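Local coordinates for protein dihydrofolate reductase (Enterococcus faecalis, PDB 4M7U) that probably catalyses the NADPH-dependent reduction of dihydrofolate to tetrahydrofolate, a key step in folate metabolism and in making precursors of DNA, at residues W14-E25 with M125-F136. Residues are numbered along the deposited sequence; the frame is centred on the assembly and turned at random.
Sequences WAQDEQGVIGKE and MIHETFEGDTFF. With NAP (NADP nicotinamide-adenine-dinucleotide phosphate), chain B.
The active-site loop that follows the first strand of dihydrofolate reductase (residues 17-25), packed on the FG loop beside the NADP site, is a worked example of how one carboxylate can tie two loops together. Asp17, at the start of the type I turn Asp17–Gly20, is that carboxylate. Its CG stands between the backbone N and the carbonyl carbon (chi1 81°), which turns OD2 across to the 125-136 segment. There Phe130 N donates to Asp17 OD2 nearly along the C-O axis (2.9 Å), while Gln19 NE2 reaches the same oxygen from the syn side and also Phe130 O (2.7 Å). Asp17 OD1 looks back into its own turn and takes Gln19 N and Val21 N from opposite faces, the former closing an Asx turn. Further on, 21-23 pairs antiparallel with 134-135. Ile22 N meets Thr134 O almost straight (2.9 Å, 173°), and Gly23 O receives both Asp133 N and Thr134 N, a classic bulge. Just beyond the pairing, Asp133 OD2 accepts Glu25 N (2.8 Å). At the other end, Phe136 lies flat over the six-membered ring of Trp14 in an offset stack, centroids 4.1 Å apart and planes 9° apart; Phe111 meets both rings. Trp14 NE1 spends its hydrogen in the ring plane on a lone pair of Gln16 OE1 (2.8 Å). Thr134 OG1 lies 3.5 Å from C6N of the nicotinamide. With four N-H groups shared between its two oxygens, Asp17 would favour its charged form and fix the turn on the FG loop, while the paired strands place Ile22 and Thr134 at the NADP pocket.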
ATOM      1  N   TRP A  14      -3.850  -1.378  -1.961  1.00 13.52           N
ATOM      2  CA  TRP A  14      -4.551  -1.689  -0.726  1.00 11.08           C
ATOM      3  C   TRP A  14      -5.832  -2.435  -1.008  1.00 17.35           C
ATOM      4  O   TRP A  14      -6.318  -2.443  -2.147  1.00 11.71           O
ATOM      5  CB  TRP A  14      -4.824  -0.421   0.107  1.00 12.54           C
ATOM      6  CG  TRP A  14      -5.953   0.441  -0.378  1.00 11.71           C
ATOM      7  CD1 TRP A  14      -7.242   0.458   0.090  1.00 11.87           C
ATOM      8  CD2 TRP A  14      -5.893   1.413  -1.441  1.00 10.40           C
ATOM      9  NE1 TRP A  14      -7.983   1.382  -0.617  1.00 17.67           N
ATOM     10  CE2 TRP A  14      -7.186   1.970  -1.556  1.00 12.97           C
ATOM     11  CE3 TRP A  14      -4.872   1.860  -2.287  1.00 13.65           C
ATOM     12  CZ2 TRP A  14      -7.474   2.977  -2.497  1.00 16.74           C
ATOM     13  CZ3 TRP A  14      -5.159   2.845  -3.219  1.00 10.67           C
ATOM     14  CH2 TRP A  14      -6.457   3.396  -3.317  1.00 17.94           C
ATOM     15  N   ALA A  15      -6.348  -3.083   0.034  1.00 11.95           N
ATOM     16  CA  ALA A  15      -7.685  -3.650   0.003  1.00 11.38           C
ATOM     17  C   ALA A  15      -8.512  -2.909   1.041  1.00 12.67           C
ATOM     18  O   ALA A  15      -8.014  -2.578   2.127  1.00 14.50           O
ATOM     19  CB  ALA A  15      -7.655  -5.134   0.316  1.00  9.95           C
ATOM     20  N   GLN A  16      -9.767  -2.633   0.703  1.00  9.87           N
ATOM     21  CA  GLN A  16     -10.705  -2.038   1.654  1.00  9.62           C
ATOM     22  C   GLN A  16     -12.092  -2.650   1.480  1.00 14.18           C
ATOM     23  O   GLN A  16     -12.392  -3.224   0.415  1.00 11.29           O
ATOM     24  CB  GLN A  16     -10.786  -0.523   1.438  1.00  7.80           C
ATOM     25  CG  GLN A  16     -11.422  -0.144   0.108  1.00 11.10           C
ATOM     26  CD  GLN A  16     -11.610   1.340  -0.043  1.00 24.57           C
ATOM     27  OE1 GLN A  16     -10.640   2.092  -0.196  1.00 25.94           O
ATOM     28  NE2 GLN A  16     -12.866   1.781  -0.001  1.00 22.62           N
ATOM     29  N   ASP A  17     -12.935  -2.499   2.511  1.00 13.08           N
ATOM     30  CA  ASP A  17     -14.328  -2.955   2.459  1.00 12.89           C
ATOM     31  C   ASP A  17     -15.235  -1.821   1.958  1.00 12.95           C
ATOM     32  O   ASP A  17     -14.745  -0.734   1.654  1.00 14.83           O
ATOM     33  CB  ASP A  17     -14.783  -3.541   3.815  1.00 12.60           C
ATOM     34  CG  ASP A  17     -15.189  -2.484   4.838  1.00 12.66           C
ATOM     35  OD1 ASP A  17     -14.995  -1.251   4.597  1.00 12.75           O
ATOM     36  OD2 ASP A  17     -15.701  -2.900   5.918  1.00 13.36           O
ATOM     37  N   GLU A  18     -16.538  -2.052   1.864  1.00 13.50           N
ATOM     38  CA  GLU A  18     -17.406  -1.016   1.289  1.00 18.35           C
ATOM     39  C   GLU A  18     -17.582   0.230   2.191  1.00 22.59           C
ATOM     40  O   GLU A  18     -18.129   1.242   1.759  1.00 15.09           O
ATOM     41  CB  GLU A  18     -18.754  -1.604   0.828  1.00 16.30           C
ATOM     42  CG  GLU A  18     -19.426  -2.486   1.843  1.00 25.22           C
ATOM     43  CD  GLU A  18     -20.587  -3.309   1.268  1.00 37.05           C
ATOM     44  OE1 GLU A  18     -20.712  -3.428   0.018  1.00 30.34           O
ATOM     45  OE2 GLU A  18     -21.378  -3.852   2.079  1.00 32.00           O
ATOM     46  N   GLN A  19     -17.090   0.169   3.427  1.00 13.27           N
ATOM     47  CA  GLN A  19     -17.116   1.339   4.302  1.00 21.43           C
ATOM     48  C   GLN A  19     -15.830   2.144   4.193  1.00 16.08           C
ATOM     49  O   GLN A  19     -15.734   3.245   4.731  1.00 17.28           O
ATOM     50  CB  GLN A  19     -17.282   0.906   5.756  1.00 12.34           C
ATOM     51  CG  GLN A  19     -18.509   0.074   6.020  1.00 15.69           C
ATOM     52  CD  GLN A  19     -18.447  -0.606   7.370  1.00 20.65           C
ATOM     53  OE1 GLN A  19     -19.323  -0.408   8.214  1.00 19.69           O
ATOM     54  NE2 GLN A  19     -17.399  -1.413   7.586  1.00 16.42           N
ATOM     55  N   GLY A  20     -14.831   1.581   3.523  1.00 10.40           N
ATOM     56  CA  GLY A  20     -13.514   2.187   3.501  1.00 10.72           C
ATOM     57  C   GLY A  20     -12.612   1.662   4.617  1.00 12.61           C
ATOM     58  O   GLY A  20     -11.508   2.173   4.816  1.00 13.85           O
ATOM     59  N   VAL A  21     -13.062   0.646   5.349  1.00 10.22           N
ATOM     60  CA  VAL A  21     -12.202   0.029   6.379  1.00 18.06           C
ATOM     61  C   VAL A  21     -10.989  -0.666   5.758  1.00 17.00           C
ATOM     62  O   VAL A  21     -11.148  -1.472   4.827  1.00 15.38           O
ATOM     63  CB  VAL A  21     -12.949  -1.039   7.237  1.00 14.81           C
ATOM     64  CG1 VAL A  21     -11.972  -1.716   8.193  1.00 13.29           C
ATOM     65  CG2 VAL A  21     -14.118  -0.421   8.021  1.00 13.13           C
ATOM     66  N   ILE A  22      -9.790  -0.378   6.281  1.00 16.38           N
ATOM     67  CA  ILE A  22      -8.553  -1.050   5.843  1.00 13.43           C
ATOM     68  C   ILE A  22      -7.836  -1.822   6.951  1.00 19.85           C
ATOM     69  O   ILE A  22      -6.941  -2.631   6.685  1.00 15.13           O
ATOM     70  CB  ILE A  22      -7.532  -0.075   5.224  1.00 15.87           C
ATOM     71  CG1 ILE A  22      -7.167   1.040   6.219  1.00 17.60           C
ATOM     72  CG2 ILE A  22      -8.050   0.476   3.898  1.00  8.48           C
ATOM     73  CD1 ILE A  22      -6.001   1.928   5.759  1.00 11.14           C
ATOM     74  N   GLY A  23      -8.223  -1.573   8.192  1.00 15.42           N
ATOM     75  CA  GLY A  23      -7.612  -2.271   9.307  1.00 14.23           C
ATOM     76  C   GLY A  23      -8.373  -2.179  10.620  1.00 20.56           C
ATOM     77  O   GLY A  23      -9.264  -1.332  10.795  1.00 17.98           O
ATOM     78  N   LYS A  24      -8.019  -3.074  11.536  1.00 20.11           N
ATOM     79  CA  LYS A  24      -8.556  -3.096  12.892  1.00 26.92           C
ATOM     80  C   LYS A  24      -7.485  -3.601  13.856  1.00 35.75           C
ATOM     81  O   LYS A  24      -7.012  -4.737  13.707  1.00 39.74           O
ATOM     82  CB  LYS A  24      -9.754  -4.035  12.972  1.00 21.30           C
ATOM     83  CG  LYS A  24     -10.199  -4.322  14.403  1.00 27.39           C
ATOM     84  CD  LYS A  24     -11.383  -5.270  14.453  1.00 25.26           C
ATOM     85  CE  LYS A  24     -12.125  -5.179  15.804  1.00 53.60           C
ATOM     86  NZ  LYS A  24     -11.306  -5.576  16.993  1.00 47.02           N
ATOM     87  N   GLU A  25      -7.120  -2.774  14.841  1.00 40.66           N
ATOM     88  CA  GLU A  25      -6.109  -3.139  15.845  1.00 37.18           C
ATOM     89  C   GLU A  25      -4.835  -3.643  15.151  1.00 46.39           C
ATOM     90  O   GLU A  25      -4.346  -4.747  15.437  1.00 34.65           O
ATOM     91  CB  GLU A  25      -6.658  -4.193  16.823  1.00 42.09           C
ATOM     92  CG  GLU A  25      -7.578  -3.644  17.915  1.00 49.33           C
ATOM     93  CD  GLU A  25      -8.615  -4.670  18.380  1.00 67.07           C
ATOM     94  OE1 GLU A  25      -8.890  -5.633  17.626  1.00 59.74           O
ATOM     95  OE2 GLU A  25      -9.159  -4.517  19.498  1.00 71.53           O
ATOM     96  N   MET A 125     -11.503  -3.744  -3.957  1.00 12.87           N
ATOM     97  CA  MET A 125     -12.750  -3.333  -3.305  1.00 10.65           C
ATOM     98  C   MET A 125     -13.524  -4.578  -2.869  1.00 15.85           C
ATOM     99  O   MET A 125     -13.951  -5.381  -3.704  1.00 11.26           O
ATOM    100  CB  MET A 125     -13.579  -2.455  -4.259  1.00 12.71           C
ATOM    101  CG  MET A 125     -14.913  -1.964  -3.678  1.00 21.38           C
ATOM    102  SD  MET A 125     -14.790  -1.223  -2.028  1.00 33.82           S
ATOM    103  CE  MET A 125     -14.503   0.467  -2.452  1.00 20.75           C
ATOM    104  N   ILE A 126     -13.680  -4.754  -1.561  1.00 11.72           N
ATOM    105  CA  ILE A 126     -14.365  -5.928  -1.033  1.00 12.42           C
ATOM    106  C   ILE A 126     -15.803  -5.570  -0.653  1.00 17.14           C
ATOM    107  O   ILE A 126     -16.045  -4.710   0.208  1.00 13.42           O
ATOM    108  CB  ILE A 126     -13.619  -6.494   0.195  1.00  9.17           C
ATOM    109  CG1 ILE A 126     -12.141  -6.757  -0.156  1.00 11.10           C
ATOM    110  CG2 ILE A 126     -14.278  -7.752   0.677  1.00  9.55           C
ATOM    111  CD1 ILE A 126     -11.289  -7.223   1.045  1.00  5.93           C
ATOM    112  N   HIS A 127     -16.754  -6.239  -1.296  1.00 12.20           N
ATOM    113  CA  HIS A 127     -18.164  -5.896  -1.150  1.00 16.49           C
ATOM    114  C   HIS A 127     -18.785  -6.618   0.043  1.00 14.14           C
ATOM    115  O   HIS A 127     -19.544  -7.578  -0.097  1.00 17.18           O
ATOM    116  CB  HIS A 127     -18.920  -6.179  -2.451  1.00 11.76           C
ATOM    117  CG  HIS A 127     -18.275  -5.558  -3.653  1.00  8.59           C
ATOM    118  ND1 HIS A 127     -18.262  -4.195  -3.875  1.00 10.96           N
ATOM    119  CD2 HIS A 127     -17.619  -6.122  -4.696  1.00 11.63           C
ATOM    120  CE1 HIS A 127     -17.630  -3.949  -5.012  1.00 16.71           C
ATOM    121  NE2 HIS A 127     -17.231  -5.088  -5.528  1.00 13.08           N
ATOM    122  N   GLU A 128     -18.426  -6.133   1.223  1.00 11.34           N
ATOM    123  CA  GLU A 128     -18.908  -6.666   2.483  1.00 14.45           C
ATOM    124  C   GLU A 128     -18.513  -5.629   3.515  1.00 18.41           C
ATOM    125  O   GLU A 128     -17.627  -4.794   3.266  1.00 14.09           O
ATOM    126  CB  GLU A 128     -18.262  -8.027   2.789  1.00 11.73           C
ATOM    127  CG  GLU A 128     -18.928  -8.825   3.918  1.00 15.57           C
ATOM    128  CD  GLU A 128     -20.433  -8.603   3.967  1.00 19.82           C
ATOM    129  OE1 GLU A 128     -21.168  -9.367   3.309  1.00 24.31           O
ATOM    130  OE2 GLU A 128     -20.885  -7.655   4.650  1.00 23.20           O
ATOM    131  N   THR A 129     -19.173  -5.649   4.666  1.00 11.90           N
ATOM    132  CA  THR A 129     -18.803  -4.714   5.725  1.00 17.92           C
ATOM    133  C   THR A 129     -18.194  -5.454   6.907  1.00 16.93           C
ATOM    134  O   THR A 129     -18.693  -6.506   7.313  1.00 15.48           O
ATOM    135  CB  THR A 129     -19.988  -3.860   6.208  1.00 15.82           C
ATOM    136  OG1 THR A 129     -21.001  -4.711   6.749  1.00 36.77           O
ATOM    137  CG2 THR A 129     -20.559  -3.071   5.071  1.00 13.77           C
ATOM    138  N   PHE A 130     -17.113  -4.900   7.445  1.00 12.61           N
ATOM    139  CA  PHE A 130     -16.437  -5.476   8.607  1.00 10.85           C
ATOM    140  C   PHE A 130     -16.261  -4.398   9.677  1.00 22.93           C
ATOM    141  O   PHE A 130     -16.432  -3.197   9.407  1.00 18.12           O
ATOM    142  CB  PHE A 130     -15.063  -6.035   8.215  1.00  8.97           C
ATOM    143  CG  PHE A 130     -15.110  -7.051   7.096  1.00 16.85           C
ATOM    144  CD1 PHE A 130     -15.160  -6.645   5.768  1.00 11.66           C
ATOM    145  CD2 PHE A 130     -15.103  -8.407   7.375  1.00  8.67           C
ATOM    146  CE1 PHE A 130     -15.204  -7.587   4.724  1.00 10.88           C
ATOM    147  CE2 PHE A 130     -15.136  -9.351   6.343  1.00 21.70           C
ATOM    148  CZ  PHE A 130     -15.186  -8.935   5.016  1.00 16.11           C
ATOM    149  N   GLU A 131     -15.924  -4.822  10.890  1.00 18.25           N
ATOM    150  CA  GLU A 131     -15.661  -3.881  11.975  1.00 21.32           C
ATOM    151  C   GLU A 131     -14.183  -3.548  11.936  1.00 20.53           C
ATOM    152  O   GLU A 131     -13.335  -4.449  11.877  1.00 23.80           O
ATOM    153  CB  GLU A 131     -16.034  -4.482  13.343  1.00 27.22           C
ATOM    154  CG  GLU A 131     -17.540  -4.565  13.593  1.00 43.53           C
ATOM    155  CD  GLU A 131     -17.913  -5.128  14.968  1.00 47.99           C
ATOM    156  OE1 GLU A 131     -17.023  -5.306  15.841  1.00 37.76           O
ATOM    157  OE2 GLU A 131     -19.121  -5.389  15.168  1.00 39.58           O
ATOM    158  N   GLY A 132     -13.877  -2.257  11.942  1.00 17.47           N
ATOM    159  CA  GLY A 132     -12.501  -1.808  11.960  1.00 22.00           C
ATOM    160  C   GLY A 132     -12.404  -0.433  12.584  1.00 26.25           C
ATOM    161  O   GLY A 132     -13.433   0.201  12.861  1.00 18.42           O
ATOM    162  N   ASP A 133     -11.175   0.037  12.793  1.00 16.78           N
ATOM    163  CA  ASP A 133     -10.957   1.327  13.433  1.00 16.92           C
ATOM    164  C   ASP A 133     -10.137   2.252  12.534  1.00 29.45           C
ATOM    165  O   ASP A 133      -9.946   3.424  12.858  1.00 30.14           O
ATOM    166  CB  ASP A 133     -10.248   1.132  14.772  1.00 25.11           C
ATOM    167  CG  ASP A 133      -8.989   0.287  14.636  1.00 35.56           C
ATOM    168  OD1 ASP A 133      -8.272   0.472  13.634  1.00 24.41           O
ATOM    169  OD2 ASP A 133      -8.725  -0.574  15.510  1.00 35.94           O
ATOM    170  N   THR A 134      -9.656   1.722  11.408  1.00 13.83           N
ATOM    171  CA  THR A 134      -8.810   2.495  10.497  1.00 14.56           C
ATOM    172  C   THR A 134      -9.349   2.490   9.067  1.00 15.84           C
ATOM    173  O   THR A 134      -9.601   1.431   8.480  1.00 16.45           O
ATOM    174  CB  THR A 134      -7.373   1.950  10.469  1.00 21.86           C
ATOM    175  OG1 THR A 134      -6.904   1.750  11.811  1.00 27.17           O
ATOM    176  CG2 THR A 134      -6.449   2.923   9.730  1.00 24.81           C
ATOM    177  N   PHE A 135      -9.495   3.678   8.501  1.00 14.53           N
ATOM    178  CA  PHE A 135     -10.162   3.841   7.228  1.00 19.29           C
ATOM    179  C   PHE A 135      -9.225   4.403   6.186  1.00 19.63           C
ATOM    180  O   PHE A 135      -8.292   5.145   6.515  1.00 15.75           O
ATOM    181  CB  PHE A 135     -11.356   4.782   7.405  1.00 18.15           C
ATOM    182  CG  PHE A 135     -12.397   4.242   8.337  1.00 19.98           C
ATOM    183  CD1 PHE A 135     -12.212   4.293   9.711  1.00 15.41           C
ATOM    184  CD2 PHE A 135     -13.547   3.649   7.840  1.00 20.38           C
ATOM    185  CE1 PHE A 135     -13.164   3.770  10.578  1.00 27.14           C
ATOM    186  CE2 PHE A 135     -14.505   3.128   8.701  1.00 18.03           C
ATOM    187  CZ  PHE A 135     -14.313   3.187  10.070  1.00 21.86           C
ATOM    188  N   PHE A 136      -9.473   4.054   4.928  1.00 16.96           N
ATOM    189  CA  PHE A 136      -8.765   4.713   3.854  1.00 12.76           C
ATOM    190  C   PHE A 136      -9.082   6.201   3.942  1.00 16.92           C
ATOM    191  O   PHE A 136     -10.231   6.578   4.151  1.00 17.64           O
ATOM    192  CB  PHE A 136      -9.162   4.154   2.493  1.00 19.04           C
ATOM    193  CG  PHE A 136      -8.283   4.641   1.404  1.00 12.70           C
ATOM    194  CD1 PHE A 136      -7.024   4.090   1.230  1.00 16.51           C
ATOM    195  CD2 PHE A 136      -8.677   5.699   0.605  1.00 15.31           C
ATOM    196  CE1 PHE A 136      -6.182   4.565   0.249  1.00 14.09           C
ATOM    197  CE2 PHE A 136      -7.851   6.174  -0.379  1.00 14.17           C
ATOM    198  CZ  PHE A 136      -6.595   5.607  -0.557  1.00 13.36           C
TER
HETATM  199  PA  NAP B 201       0.204   4.033   9.640  0.61 21.34           P
HETATM  200  O1A NAP B 201      -0.019   5.018   8.451  0.61 13.92           O
HETATM  201  O2A NAP B 201       0.492   2.621   9.167  0.61 14.61           O
HETATM  202  O5B NAP B 201       1.453   4.494  10.466  0.61 20.41           O
HETATM  203  C5B NAP B 201       1.484   5.768  11.040  0.61 15.59           C
HETATM  204  C4B NAP B 201       2.854   6.101  11.537  0.61 17.63           C
HETATM  205  O4B NAP B 201       3.939   6.054  10.506  0.61 19.58           O
HETATM  206  C3B NAP B 201       3.111   7.318  12.395  0.61 20.03           C
HETATM  207  O3B NAP B 201       2.568   7.429  13.656  0.61 18.73           O
HETATM  208  C2B NAP B 201       4.573   7.502  12.235  0.39 17.68           C
HETATM  209  O2B NAP B 201       5.441   6.795  13.042  0.39 19.54           O
HETATM  210  C1B NAP B 201       4.627   7.351  10.730  0.61 18.56           C
HETATM  211  N9A NAP B 201       4.772   8.269   9.643  0.61 20.83           N
HETATM  212  C8A NAP B 201       3.825   8.517   8.737  0.61 19.07           C
HETATM  213  N7A NAP B 201       4.282   9.604   7.938  0.39 21.95           N
HETATM  214  C5A NAP B 201       5.524  10.012   8.429  0.39 22.76           C
HETATM  215  C6A NAP B 201       6.399  11.026   8.019  0.39 20.95           C
HETATM  216  N6A NAP B 201       6.052  11.860   6.897  0.61 16.74           N
HETATM  217  N1A NAP B 201       7.539  11.189   8.685  0.61 22.39           N
HETATM  218  C2A NAP B 201       7.869  10.386   9.747  0.39 18.35           C
HETATM  219  N3A NAP B 201       7.000   9.378  10.158  0.39 19.02           N
HETATM  220  C4A NAP B 201       5.851   9.221   9.483  0.39 21.53           C
HETATM  221  O3  NAP B 201      -1.015   4.042  10.647  0.61 20.89           O
HETATM  222  PN  NAP B 201      -2.513   4.421  10.285  0.61 20.82           P
HETATM  223  O1N NAP B 201      -2.613   5.952   9.999  0.61 28.82           O
HETATM  224  O2N NAP B 201      -3.038   3.649   9.093  0.61 17.80           O
HETATM  225  O5D NAP B 201      -3.353   3.985  11.555  0.61 26.98           O
HETATM  226  C5D NAP B 201      -2.841   2.921  12.321  0.61 21.65           C
HETATM  227  C4D NAP B 201      -3.166   2.892  13.804  0.61 31.70           C
HETATM  228  O4D NAP B 201      -3.943   4.001  14.405  0.61 28.70           O
HETATM  229  C3D NAP B 201      -3.649   1.603  14.470  0.61 20.25           C
HETATM  230  O3D NAP B 201      -2.866   0.979  15.341  0.61 38.17           O
HETATM  231  C2D NAP B 201      -5.047   1.909  14.929  0.61 24.92           C
HETATM  232  O2D NAP B 201      -5.654   1.165  15.919  0.61 32.32           O
HETATM  233  C1D NAP B 201      -5.148   3.418  15.008  0.61 31.99           C
HETATM  234  N1N NAP B 201      -6.366   4.189  15.051  0.61 37.40           N
HETATM  235  C2N NAP B 201      -7.397   4.139  16.075  0.61 28.53           C
HETATM  236  C3N NAP B 201      -8.577   5.117  16.034  0.61 29.83           C
HETATM  237  C7N NAP B 201      -9.170   5.495  17.343  0.61 27.26           C
HETATM  238  O7N NAP B 201      -8.417   5.664  18.294  0.61 31.84           O
HETATM  239  N7N NAP B 201     -10.555   5.252  17.583  0.61 23.51           N
HETATM  240  C4N NAP B 201      -8.893   5.916  14.744  0.61 33.30           C
HETATM  241  C5N NAP B 201      -7.887   5.669  13.587  0.61 30.05           C
HETATM  242  C6N NAP B 201      -6.719   4.677  13.739  0.61 33.81           C
HETATM  243  P2B NAP B 201       5.822   7.421  14.432  0.61 19.40           P
HETATM  244  O1X NAP B 201       4.525   7.602  15.288  0.61 16.71           O
HETATM  245  O2X NAP B 201       6.765   6.416  15.162  0.39 20.91           O
HETATM  246  O3X NAP B 201       6.483   8.760  14.200  0.61 16.59           O
HETATM  247  O   HOH W   1     -23.079  -6.034   3.275  1.00 26.32           O